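Local coordinates for surface glycan binding protein B (Bacteroides ovatus, PDB 6E57) that binds mixed-linkage beta-glucan at the cell surface, as one of the glycan-capturing proteins with which this gut bacterium uses cereal glucans, at residues 318-323 with 410-415; 363-368 with 379-384; 369-374 with 401-406. All coordinates share one frame; numbering follows the deposited sequence.

In the fold
All three contacts lie in the C-terminal part of the chain, on the same side of its centre. Contact 1, whose two segments enclose the others in sequence, pairs strand 317-321 with strand 412-419. Its centre is about 9 Å from that of contact 2, the hairpin of strands 364-369 and 379-380, and about 17 Å from that of contact 3; contacts 2 and 3 are also about 17 Å apart between centres. Contacts 2 and 3 share a three-stranded antiparallel sheet in which 364-369 lies between 379-380 and 405-409, and their segments alternate along the chain. Trp322 of contact 1 touches Trp372 of contact 3, and with Tyr371 they form one aromatic platform, each ring with a glucose over a face.

Contact 1. Residues 318-323 with 410-415; sequences HYVSWD and HGYYVD. With BGC (beta-D-glucopyranose), chain E; PO4 (phosphate ion), chain K.
Val320 packs on Tyr412 in the most compact part of the contact. Val320 CB sits over the face of the Tyr412 ring, 4.0 Å from its centroid, and its two methyls reach the phenol end, where Tyr412 OH is hydrogen-bonded to Val408 O. Tyr412 can lie flat beneath the valine because its CG stands between the backbone N and the carbonyl carbon (chi1 75°). On the same face of the sheet Val320 CG2 meets Val414 CG2 at 4.3 Å. The antiparallel register rests on His318 with Val414, which exchange two backbone hydrogen bonds, and on Tyr319 with Tyr413, a non-hydrogen-bonded pair; toward the corner the pairing frays, and Gly411 N reaches Val320 O only weakly.

On the other face Tyr319 turns a ring edge toward the face of Tyr413 in a T-shaped pair, with centroids 5.2 Å apart and planes at 59°. Tyr319 and Tyr413 are partly exposed and Asp323, at the end of its segment, is exposed, while Ser321 and His410 between them are buried. Here a phosphate, probably from the crystallisation liquor, accepts a 2.7 Å hydrogen bond at O3 from Tyr319 OH. Ser321 OG and His410 ND1 share a hydrogen bond of 2.9 Å near the imidazole plane, and Ser321 OG also accepts from Asp323 N, closing an ST turn. Beyond it Trp322 is layered between protein and sugar: His410 CB touches NE1 at 3.4 Å on one side, and a glucose covers the opposite face of the indole, its O6 donating to Trp322 O.

Strand 412-419 also pairs with 349-356, where Tyr413 OH finds Glu357 just beyond the strand's end. The chain turns a corner at His410 and Gly411, so strand 405-409 belongs to a different sheet, and its Cys407 packs on both Tyr412 and Val414.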
loop_
_atom_site.group_PDB
_atom_site.type_symbol
_atom_site.label_atom_id
_atom_site.label_comp_id
_atom_site.label_asym_id
_atom_site.label_seq_id
_atom_site.Cartn_x
_atom_site.Cartn_y
_atom_site.Cartn_z
ATOM N N HIS A 318 6.632 -3.900 -36.262
ATOM C CA HIS A 318 6.876 -5.235 -36.799
ATOM C C HIS A 318 5.782 -6.218 -36.356
ATOM O O HIS A 318 5.690 -6.556 -35.179
ATOM C CB HIS A 318 8.259 -5.719 -36.358
ATOM C CG HIS A 318 8.632 -7.032 -36.952
ATOM N ND1 HIS A 318 9.298 -7.128 -38.156
ATOM C CD2 HIS A 318 8.417 -8.294 -36.526
ATOM C CE1 HIS A 318 9.488 -8.398 -38.444
ATOM N NE2 HIS A 318 8.956 -9.133 -37.459
ATOM N N TYR A 319 4.982 -6.694 -37.320
ATOM C CA TYR A 319 3.880 -7.615 -37.059
ATOM C C TYR A 319 4.441 -8.991 -36.689
ATOM O O TYR A 319 5.484 -9.397 -37.208
ATOM C CB TYR A 319 2.947 -7.735 -38.268
ATOM C CG TYR A 319 1.719 -8.572 -38.004
ATOM C CD1 TYR A 319 0.765 -8.163 -37.085
ATOM C CD2 TYR A 319 1.519 -9.787 -38.640
ATOM C CE1 TYR A 319 -0.360 -8.926 -36.817
ATOM C CE2 TYR A 319 0.400 -10.565 -38.382
ATOM C CZ TYR A 319 -0.544 -10.133 -37.465
ATOM O OH TYR A 319 -1.651 -10.884 -37.191
ATOM N N VAL A 320 3.719 -9.695 -35.806
ATOM C CA VAL A 320 4.080 -11.031 -35.336
ATOM C C VAL A 320 2.869 -11.957 -35.498
ATOM O O VAL A 320 1.796 -11.665 -34.982
ATOM C CB VAL A 320 4.543 -10.998 -33.867
ATOM C CG1 VAL A 320 4.878 -12.390 -33.352
ATOM C CG2 VAL A 320 5.716 -10.053 -33.664
ATOM N N SER A 321 3.062 -13.076 -36.204
ATOM C CA SER A 321 2.037 -14.108 -36.322
ATOM C C SER A 321 2.676 -15.468 -36.612
ATOM O O SER A 321 3.322 -15.656 -37.629
ATOM C CB SER A 321 1.024 -13.771 -37.370
ATOM O OG SER A 321 0.171 -14.881 -37.609
ATOM N N TRP A 322 2.431 -16.418 -35.710
ATOM C CA TRP A 322 2.939 -17.773 -35.832
ATOM C C TRP A 322 2.116 -18.587 -36.847
ATOM O O TRP A 322 2.377 -19.768 -37.038
ATOM C CB TRP A 322 2.998 -18.450 -34.456
ATOM C CG TRP A 322 1.775 -18.296 -33.604
ATOM C CD1 TRP A 322 0.486 -18.141 -34.022
ATOM C CD2 TRP A 322 1.726 -18.332 -32.167
ATOM N NE1 TRP A 322 -0.356 -18.053 -32.946
ATOM C CE2 TRP A 322 0.376 -18.167 -31.795
ATOM C CE3 TRP A 322 2.686 -18.475 -31.159
ATOM C CZ2 TRP A 322 -0.032 -18.144 -30.462
ATOM C CZ3 TRP A 322 2.282 -18.452 -29.843
ATOM C CH2 TRP A 322 0.941 -18.289 -29.501
ATOM N N ASP A 323 1.123 -17.954 -37.483
ATOM C CA ASP A 323 0.390 -18.531 -38.620
ATOM C C ASP A 323 1.258 -18.492 -39.882
ATOM O O ASP A 323 1.228 -19.425 -40.684
ATOM C CB ASP A 323 -0.920 -17.785 -38.890
ATOM C CG ASP A 323 -1.974 -17.966 -37.812
ATOM O OD1 ASP A 323 -1.910 -18.986 -37.090
ATOM O OD2 ASP A 323 -2.857 -17.089 -37.707
ATOM N N HIS A 410 0.733 -13.918 -31.880
ATOM C CA HIS A 410 -0.178 -13.586 -32.977
ATOM C C HIS A 410 -0.920 -12.276 -32.699
ATOM O O HIS A 410 -1.297 -11.995 -31.573
ATOM C CB HIS A 410 -1.172 -14.732 -33.204
ATOM C CG HIS A 410 -2.197 -14.439 -34.246
ATOM N ND1 HIS A 410 -1.936 -14.575 -35.595
ATOM C CD2 HIS A 410 -3.474 -14.015 -34.146
ATOM C CE1 HIS A 410 -3.010 -14.246 -36.284
ATOM N NE2 HIS A 410 -3.968 -13.899 -35.417
ATOM N N GLY A 411 -1.121 -11.489 -33.759
ATOM C CA GLY A 411 -2.081 -10.388 -33.786
ATOM C C GLY A 411 -1.605 -9.152 -33.042
ATOM O O GLY A 411 -2.424 -8.419 -32.468
ATOM N N TYR A 412 -0.290 -8.903 -33.062
ATOM C CA TYR A 412 0.275 -7.709 -32.442
ATOM C C TYR A 412 1.532 -7.270 -33.197
ATOM O O TYR A 412 2.058 -8.003 -34.036
ATOM C CB TYR A 412 0.584 -7.952 -30.964
ATOM C CG TYR A 412 1.811 -8.787 -30.695
ATOM C CD1 TYR A 412 1.738 -10.170 -30.666
ATOM C CD2 TYR A 412 3.044 -8.198 -30.459
ATOM C CE1 TYR A 412 2.857 -10.948 -30.418
ATOM C CE2 TYR A 412 4.173 -8.961 -30.207
ATOM C CZ TYR A 412 4.079 -10.342 -30.183
ATOM O OH TYR A 412 5.177 -11.113 -29.933
ATOM N N TYR A 413 1.985 -6.055 -32.878
ATOM C CA TYR A 413 3.188 -5.471 -33.432
ATOM C C TYR A 413 4.153 -5.163 -32.289
ATOM O O TYR A 413 3.711 -4.769 -31.218
ATOM C CB TYR A 413 2.884 -4.164 -34.164
ATOM C CG TYR A 413 1.987 -4.278 -35.369
ATOM C CD1 TYR A 413 0.608 -4.194 -35.245
ATOM C CD2 TYR A 413 2.517 -4.420 -36.642
ATOM C CE1 TYR A 413 -0.224 -4.278 -36.351
ATOM C CE2 TYR A 413 1.699 -4.499 -37.757
ATOM C CZ TYR A 413 0.325 -4.428 -37.613
ATOM O OH TYR A 413 -0.483 -4.511 -38.710
ATOM N N VAL A 414 5.454 -5.334 -32.542
ATOM C CA VAL A 414 6.501 -4.844 -31.655
ATOM C C VAL A 414 6.919 -3.457 -32.160
ATOM O O VAL A 414 7.320 -3.319 -33.315
ATOM C CB VAL A 414 7.694 -5.814 -31.605
ATOM C CG1 VAL A 414 8.889 -5.206 -30.890
ATOM C CG2 VAL A 414 7.305 -7.145 -30.977
ATOM N N ASP A 415 6.807 -2.448 -31.288
ATOM C CA ASP A 415 7.020 -1.041 -31.653
ATOM C C ASP A 415 8.318 -0.494 -31.038
ATOM O O ASP A 415 8.930 0.409 -31.610
ATOM C CB ASP A 415 5.828 -0.176 -31.232
ATOM C CG ASP A 415 4.523 -0.523 -31.931
ATOM O OD1 ASP A 415 4.568 -0.808 -33.148
ATOM O OD2 ASP A 415 3.466 -0.496 -31.252
HETATM C C2 BGC E . 1.217 -22.100 -31.362
HETATM C C3 BGC E . -0.259 -22.369 -31.614
HETATM C C4 BGC E . -0.671 -21.851 -32.981
HETATM C C5 BGC E . 0.248 -22.463 -34.037
HETATM C C6 BGC E . -0.128 -22.029 -35.447
HETATM C C1 BGC E . 2.073 -22.609 -32.521
HETATM O O2 BGC E . 1.608 -22.742 -30.142
HETATM O O3 BGC E . -1.035 -21.718 -30.615
HETATM O O4 BGC E . -2.048 -22.172 -33.215
HETATM O O5 BGC E . 1.605 -22.086 -33.764
HETATM O O6 BGC E . 0.865 -22.511 -36.361
HETATM P P PO4 K . -2.111 -13.700 -40.216
HETATM O O1 PO4 K . -3.192 -14.725 -39.956
HETATM O O2 PO4 K . -0.809 -14.405 -40.512
HETATM O O3 PO4 K . -1.933 -12.819 -39.002
HETATM O O4 PO4 K . -2.516 -12.852 -41.402
#

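Contact 2. Residues 363-368 with 379-384; sequences HKMQLA and MEFTEN. With EDO (1,2-ethanediol), chain I.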
loop_
_atom_site.group_PDB
_atom_site.type_symbol
_atom_site.label_atom_id
_atom_site.label_comp_id
_atom_site.label_asym_id
_atom_site.label_seq_id
_atom_site.Cartn_x
_atom_site.Cartn_y
_atom_site.Cartn_z
ATOM N N HIS A 363 -5.196 -11.743 -29.621
ATOM C CA HIS A 363 -3.858 -11.186 -29.394
ATOM C C HIS A 363 -3.150 -11.936 -28.257
ATOM O O HIS A 363 -3.555 -11.834 -27.091
ATOM C CB HIS A 363 -3.943 -9.680 -29.110
ATOM C CG HIS A 363 -5.041 -8.993 -29.846
ATOM N ND1 HIS A 363 -4.899 -8.559 -31.144
ATOM C CD2 HIS A 363 -6.299 -8.675 -29.475
ATOM C CE1 HIS A 363 -6.022 -8.001 -31.543
ATOM N NE2 HIS A 363 -6.895 -8.056 -30.539
ATOM N N LYS A 364 -2.087 -12.672 -28.615
ATOM C CA LYS A 364 -1.230 -13.380 -27.669
ATOM C C LYS A 364 0.242 -13.109 -28.009
ATOM O O LYS A 364 0.615 -13.132 -29.181
ATOM C CB LYS A 364 -1.502 -14.885 -27.719
ATOM C CG LYS A 364 -2.775 -15.341 -27.023
ATOM C CD LYS A 364 -2.758 -16.809 -26.651
ATOM C CE LYS A 364 -3.994 -17.253 -25.895
ATOM N NZ LYS A 364 -5.209 -17.228 -26.747
ATOM N N MET A 365 1.062 -12.874 -26.973
ATOM C CA MET A 365 2.512 -12.709 -27.120
ATOM C C MET A 365 3.243 -13.506 -26.033
ATOM O O MET A 365 2.675 -13.820 -24.986
ATOM C CB MET A 365 2.927 -11.236 -27.027
ATOM C CG MET A 365 2.891 -10.672 -25.615
ATOM S SD MET A 365 3.430 -8.942 -25.528
ATOM C CE MET A 365 5.154 -9.100 -25.993
ATOM N N GLN A 366 4.514 -13.818 -26.305
ATOM C CA GLN A 366 5.426 -14.422 -25.334
ATOM C C GLN A 366 6.866 -14.045 -25.707
ATOM O O GLN A 366 7.235 -14.069 -26.881
ATOM C CB GLN A 366 5.251 -15.943 -25.290
ATOM C CG GLN A 366 6.017 -16.615 -24.153
ATOM C CD GLN A 366 5.953 -18.125 -24.177
ATOM O OE1 GLN A 366 5.872 -18.747 -25.231
ATOM N NE2 GLN A 366 6.014 -18.729 -23.001
ATOM N N LEU A 367 7.662 -13.679 -24.697
ATOM C CA LEU A 367 9.104 -13.502 -24.857
ATOM C C LEU A 367 9.763 -14.877 -24.734
ATOM O O LEU A 367 9.463 -15.622 -23.807
ATOM C CB LEU A 367 9.634 -12.542 -23.789
ATOM C CG LEU A 367 9.521 -11.057 -24.119
ATOM C CD1 LEU A 367 8.072 -10.647 -24.315
ATOM C CD2 LEU A 367 10.174 -10.217 -23.032
ATOM N N ALA A 368 10.653 -15.198 -25.677
ATOM C CA ALA A 368 11.246 -16.522 -25.754
ATOM C C ALA A 368 12.660 -16.446 -26.332
ATOM O O ALA A 368 13.096 -15.403 -26.820
ATOM C CB ALA A 368 10.372 -17.422 -26.590
ATOM N N MET A 379 1.050 -14.427 -22.781
ATOM C CA MET A 379 0.068 -13.452 -22.311
ATOM C C MET A 379 -0.975 -13.179 -23.397
ATOM O O MET A 379 -0.626 -12.928 -24.540
ATOM C CB MET A 379 0.720 -12.121 -21.931
ATOM C CG MET A 379 -0.302 -11.059 -21.560
ATOM S SD MET A 379 0.430 -9.448 -21.232
ATOM C CE MET A 379 0.864 -8.925 -22.890
ATOM N N GLU A 380 -2.249 -13.195 -22.989
ATOM C CA GLU A 380 -3.389 -12.798 -23.808
ATOM C C GLU A 380 -3.787 -11.368 -23.420
ATOM O O GLU A 380 -3.811 -11.032 -22.235
ATOM C CB GLU A 380 -4.543 -13.781 -23.596
ATOM C CG GLU A 380 -5.628 -13.692 -24.654
ATOM C CD GLU A 380 -6.640 -14.828 -24.635
ATOM O OE1 GLU A 380 -6.646 -15.608 -23.653
ATOM O OE2 GLU A 380 -7.421 -14.935 -25.610
ATOM N N PHE A 381 -4.089 -10.532 -24.420
ATOM C CA PHE A 381 -4.421 -9.125 -24.186
ATOM C C PHE A 381 -5.403 -8.625 -25.251
ATOM O O PHE A 381 -5.637 -9.308 -26.251
ATOM C CB PHE A 381 -3.145 -8.279 -24.155
ATOM C CG PHE A 381 -2.276 -8.390 -25.381
ATOM C CD1 PHE A 381 -1.422 -9.468 -25.550
ATOM C CD2 PHE A 381 -2.301 -7.411 -26.363
ATOM C CE1 PHE A 381 -0.614 -9.566 -26.671
ATOM C CE2 PHE A 381 -1.491 -7.508 -27.485
ATOM C CZ PHE A 381 -0.649 -8.585 -27.635
ATOM N N THR A 382 -5.991 -7.446 -24.999
ATOM C CA THR A 382 -6.918 -6.793 -25.940
ATOM C C THR A 382 -6.466 -5.367 -26.290
ATOM O O THR A 382 -6.921 -4.825 -27.296
ATOM C CB THR A 382 -8.355 -6.755 -25.401
ATOM O OG1 THR A 382 -8.355 -6.069 -24.149
ATOM C CG2 THR A 382 -8.967 -8.129 -25.233
ATOM N N GLU A 383 -5.595 -4.762 -25.468
ATOM C CA GLU A 383 -5.178 -3.365 -25.631
ATOM C C GLU A 383 -3.657 -3.296 -25.789
ATOM O O GLU A 383 -2.949 -4.239 -25.431
ATOM C CB GLU A 383 -5.590 -2.516 -24.425
ATOM C CG GLU A 383 -7.039 -2.686 -23.991
ATOM C CD GLU A 383 -8.081 -2.005 -24.863
ATOM O OE1 GLU A 383 -9.236 -1.863 -24.395
ATOM O OE2 GLU A 383 -7.743 -1.618 -26.007
ATOM N N ASN A 384 -3.181 -2.158 -26.314
ATOM C CA ASN A 384 -1.762 -1.821 -26.386
ATOM C C ASN A 384 -1.185 -1.747 -24.972
ATOM O O ASN A 384 -1.909 -1.448 -24.026
ATOM C CB ASN A 384 -1.515 -0.466 -27.054
ATOM C CG ASN A 384 -2.006 -0.396 -28.481
ATOM O OD1 ASN A 384 -2.390 -1.407 -29.063
ATOM N ND2 ASN A 384 -2.002 0.798 -29.046
HETATM C C1 EDO I . 5.841 -22.612 -22.425
HETATM O O1 EDO I . 5.792 -21.672 -21.341
HETATM C C2 EDO I . 6.975 -22.248 -23.383
HETATM O O2 EDO I . 8.191 -22.917 -23.009
HETATM O O HOH W 1 -6.770 -11.634 -27.320
#
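Phe381 swings its ring back beneath His363 because CG lies between its own backbone N and carbonyl carbon (chi1 56°), and Met365 takes a similar first torsion (chi1 75°) that points its chain toward the same ring. His363 CB then rests over one face of the phenyl group, 3.8 Å from the centroid, while Met365 CG touches CE1 at the rim. The sulfur stands obliquely to the ring in a Met-aromatic contact, 5.0 Å from Met365 SD to the Phe381 centroid. Met365 and Met379 run side by side and point the same way, and Met365 SD meets Met379 CE at 3.7 Å.

The two strands form an antiparallel hairpin. Met365 and Met379 are a hydrogen-bonded pair with bonds in both directions, the shorter being Met379 N to Met365 O at 2.8 Å. Two residues along, past Lys364 and Glu380, the pairing is completed by solvent: Phe381 N donates to His363 O, whereas His363 N reaches Phe381 O through a water that accepts from the one and donates to the other. Phe381 O also lies at the edge of the imidazole, and His363 ND1 is bonded to Gly411 O at the corner between strands 405-409 and 412-419.

Lys364 and Glu380 face each other on the other side of the hairpin. A bend at the last lysine torsion (chi4 68°) brings NZ to Glu380 OE2 at 3.4 Å, a rather long salt bridge.

The hairpin is thus two-sided: sulfur and aromatic carbon pack inward against Tyr354 and Tyr412, while the charged pair lies on the more exposed face, where water would probably weaken its attraction.

Contact 3. Residues 369-374 with 401-406; sequences TGYWTG and AEAGFL. With BGC (beta-D-glucopyranose), chain B; BGC (beta-D-glucopyranose), chain C; BGC (beta-D-glucopyranose), chain D; BGC (beta-D-glucopyranose), chain F.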
loop_
_atom_site.group_PDB
_atom_site.type_symbol
_atom_site.label_atom_id
_atom_site.label_comp_id
_atom_site.label_asym_id
_atom_site.label_seq_id
_atom_site.Cartn_x
_atom_site.Cartn_y
_atom_site.Cartn_z
ATOM N N THR A 369 13.351 -17.588 -26.271
ATOM C CA THR A 369 14.646 -17.774 -26.898
ATOM C C THR A 369 14.435 -18.117 -28.376
ATOM O O THR A 369 13.294 -18.248 -28.832
ATOM C CB THR A 369 15.443 -18.886 -26.207
ATOM O OG1 THR A 369 14.790 -20.120 -26.506
ATOM C CG2 THR A 369 15.551 -18.699 -24.710
ATOM N N GLY A 370 15.549 -18.288 -29.100
ATOM C CA GLY A 370 15.548 -18.712 -30.499
ATOM C C GLY A 370 14.997 -20.117 -30.684
ATOM O O GLY A 370 14.579 -20.463 -31.782
ATOM N N TYR A 371 15.011 -20.920 -29.608
ATOM C CA TYR A 371 14.469 -22.295 -29.583
ATOM C C TYR A 371 12.994 -22.291 -29.141
ATOM O O TYR A 371 12.399 -23.356 -28.968
ATOM C CB TYR A 371 15.281 -23.186 -28.633
ATOM C CG TYR A 371 16.704 -23.499 -29.039
ATOM C CD1 TYR A 371 17.357 -22.805 -30.049
ATOM C CD2 TYR A 371 17.424 -24.476 -28.366
ATOM C CE1 TYR A 371 18.666 -23.092 -30.399
ATOM C CE2 TYR A 371 18.736 -24.770 -28.700
ATOM C CZ TYR A 371 19.359 -24.078 -29.722
ATOM O OH TYR A 371 20.652 -24.358 -30.063
ATOM N N TRP A 372 12.429 -21.091 -28.942
ATOM C CA TRP A 372 11.028 -20.861 -28.547
ATOM C C TRP A 372 10.780 -21.291 -27.095
ATOM O O TRP A 372 9.641 -21.535 -26.711
ATOM C CB TRP A 372 10.048 -21.544 -29.512
ATOM C CG TRP A 372 9.987 -20.907 -30.865
ATOM C CD1 TRP A 372 11.017 -20.736 -31.744
ATOM C CD2 TRP A 372 8.822 -20.363 -31.507
ATOM N NE1 TRP A 372 10.574 -20.124 -32.884
ATOM C CE2 TRP A 372 9.232 -19.885 -32.770
ATOM C CE3 TRP A 372 7.479 -20.237 -31.144
ATOM C CZ2 TRP A 372 8.347 -19.289 -33.664
ATOM C CZ3 TRP A 372 6.602 -19.650 -32.031
ATOM C CH2 TRP A 372 7.034 -19.174 -33.270
ATOM N N THR A 373 11.843 -21.344 -26.288
ATOM C CA THR A 373 11.723 -21.554 -24.854
ATOM C C THR A 373 11.269 -20.242 -24.210
ATOM O O THR A 373 11.942 -19.226 -24.345
ATOM C CB THR A 373 13.045 -22.032 -24.243
ATOM O OG1 THR A 373 13.520 -23.126 -25.027
ATOM C CG2 THR A 373 12.907 -22.453 -22.796
ATOM N N GLY A 374 10.129 -20.282 -23.518
ATOM C CA GLY A 374 9.552 -19.111 -22.870
ATOM C C GLY A 374 10.423 -18.597 -21.735
ATOM O O GLY A 374 10.853 -19.367 -20.872
ATOM N N ALA A 401 22.727 -19.607 -25.358
ATOM C CA ALA A 401 22.712 -21.053 -25.588
ATOM C C ALA A 401 21.676 -21.440 -26.655
ATOM O O ALA A 401 21.867 -22.440 -27.347
ATOM C CB ALA A 401 22.441 -21.769 -24.288
ATOM N N GLU A 402 20.589 -20.661 -26.773
ATOM C CA GLU A 402 19.426 -21.023 -27.597
ATOM C C GLU A 402 19.134 -19.942 -28.651
ATOM O O GLU A 402 17.987 -19.545 -28.843
ATOM C CB GLU A 402 18.207 -21.260 -26.701
ATOM C CG GLU A 402 18.392 -22.395 -25.706
ATOM C CD GLU A 402 17.130 -22.862 -24.996
ATOM O OE1 GLU A 402 16.041 -22.343 -25.316
ATOM O OE2 GLU A 402 17.238 -23.749 -24.122
ATOM N N ALA A 403 20.185 -19.471 -29.328
ATOM C CA ALA A 403 20.083 -18.756 -30.606
ATOM C C ALA A 403 19.339 -17.416 -30.478
ATOM O O ALA A 403 18.698 -16.971 -31.429
ATOM C CB ALA A 403 19.423 -19.654 -31.625
ATOM N N GLY A 404 19.449 -16.763 -29.318
ATOM C CA GLY A 404 19.040 -15.366 -29.167
ATOM C C GLY A 404 17.621 -15.201 -28.643
ATOM O O GLY A 404 17.046 -16.104 -28.044
ATOM N N PHE A 405 17.069 -14.009 -28.886
ATOM C CA PHE A 405 15.808 -13.552 -28.327
ATOM C C PHE A 405 14.746 -13.518 -29.429
ATOM O O PHE A 405 15.037 -13.118 -30.555
ATOM C CB PHE A 405 16.014 -12.172 -27.700
ATOM C CG PHE A 405 14.762 -11.472 -27.242
ATOM C CD1 PHE A 405 14.184 -11.780 -26.020
ATOM C CD2 PHE A 405 14.180 -10.485 -28.022
ATOM C CE1 PHE A 405 13.039 -11.122 -25.595
ATOM C CE2 PHE A 405 13.031 -9.833 -27.599
ATOM C CZ PHE A 405 12.463 -10.153 -26.386
ATOM N N LEU A 406 13.522 -13.938 -29.087
ATOM C CA LEU A 406 12.358 -13.813 -29.964
ATOM C C LEU A 406 11.180 -13.230 -29.174
ATOM O O LEU A 406 11.015 -13.511 -27.992
ATOM C CB LEU A 406 11.974 -15.188 -30.523
ATOM C CG LEU A 406 12.925 -15.821 -31.538
ATOM C CD1 LEU A 406 12.367 -17.149 -32.011
ATOM C CD2 LEU A 406 13.165 -14.914 -32.727
HETATM C C2 BGC B . 11.250 -24.761 -31.730
HETATM C C3 BGC B . 9.853 -25.001 -32.272
HETATM C C4 BGC B . 9.548 -23.966 -33.343
HETATM C C5 BGC B . 10.619 -24.034 -34.426
HETATM C C6 BGC B . 10.363 -23.022 -35.532
HETATM C C1 BGC B . 12.264 -24.760 -32.878
HETATM O O2 BGC B . 11.550 -25.766 -30.752
HETATM O O3 BGC B . 8.913 -24.926 -31.200
HETATM O O4 BGC B . 8.293 -24.256 -33.959
HETATM O O5 BGC B . 11.906 -23.794 -33.864
HETATM O O6 BGC B . 11.440 -23.064 -36.472
HETATM C C2 BGC C . 21.335 -27.727 -31.551
HETATM C C3 BGC C . 19.991 -27.656 -32.250
HETATM C C4 BGC C . 19.739 -26.266 -32.808
HETATM C C5 BGC C . 20.933 -25.710 -33.585
HETATM C C6 BGC C . 20.761 -24.212 -33.821
HETATM C C1 BGC C . 22.452 -27.198 -32.440
HETATM O O1 BGC C . 23.667 -27.136 -31.685
HETATM O O2 BGC C . 21.590 -29.089 -31.211
HETATM O O3 BGC C . 18.945 -27.974 -31.329
HETATM O O4 BGC C . 18.604 -26.330 -33.679
HETATM O O5 BGC C . 22.160 -25.877 -32.877
HETATM O O6 BGC C . 20.962 -23.899 -35.203
HETATM C C2 BGC D . 16.699 -25.035 -34.334
HETATM C C3 BGC D . 15.441 -24.326 -33.870
HETATM C C4 BGC D . 14.613 -25.225 -32.968
HETATM C C5 BGC D . 15.462 -25.845 -31.867
HETATM C C6 BGC D . 14.604 -26.763 -31.006
HETATM C C1 BGC D . 17.442 -25.662 -33.160
HETATM O O2 BGC D . 17.534 -24.091 -35.014
HETATM O O3 BGC D . 14.656 -23.968 -35.006
HETATM O O4 BGC D . 13.567 -24.462 -32.351
HETATM O O5 BGC D . 16.563 -26.546 -32.455
HETATM O O6 BGC D . 15.423 -27.591 -30.187
HETATM C C2 BGC F . 6.175 -23.353 -34.552
HETATM C C3 BGC F . 4.953 -22.584 -34.077
HETATM C C4 BGC F . 4.396 -23.189 -32.797
HETATM C C5 BGC F . 5.513 -23.439 -31.777
HETATM C C6 BGC F . 5.047 -24.205 -30.551
HETATM C C1 BGC F . 7.192 -23.510 -33.434
HETATM O O2 BGC F . 6.780 -22.674 -35.655
HETATM O O3 BGC F . 3.946 -22.619 -35.087
HETATM O O4 BGC F . 3.441 -22.261 -32.259
HETATM O O5 BGC F . 6.585 -24.188 -32.342
HETATM O O6 BGC F . 5.999 -23.972 -29.512
#
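A type I beta turn from Thr369 to Trp372 presents two aromatic residues of the glycan-binding platform, and the segment 401-406, coming out of helix 393-401, backs it. Tyr371 lies between protein and sugar: one face receives Glu402, whose CA is 3.6 Å from the ring centroid and almost on the ring normal, and the opposite face carries C5 of a glucose unit. Ala403 CB adds a touch at Tyr371 CE1. Trp372 spreads its indole under the next two glucose units along the chain, and Leu406 CD1 approaches its NE1 at 3.6 Å. The backbone takes part too, for Tyr371 O accepts from a glucose O2 at 3.1 Å.

Behind the rings, Gly370 N makes two weak, bent hydrogen bonds, to Glu402 O and Gly404 O. Thr369 OG1 accepts from Tyr371 N in an ST turn, and from Thr373 N as well. The Glu402 carboxylate, nearly parallel to the Tyr371 ring, joins the two threonines that flank the turn's aromatic residues through one oxygen: Glu402 OE1 takes Thr369 OG1 on its anti lone pair at 2.8 Å and Thr373 OG1 on its syn lone pair at 2.7 Å.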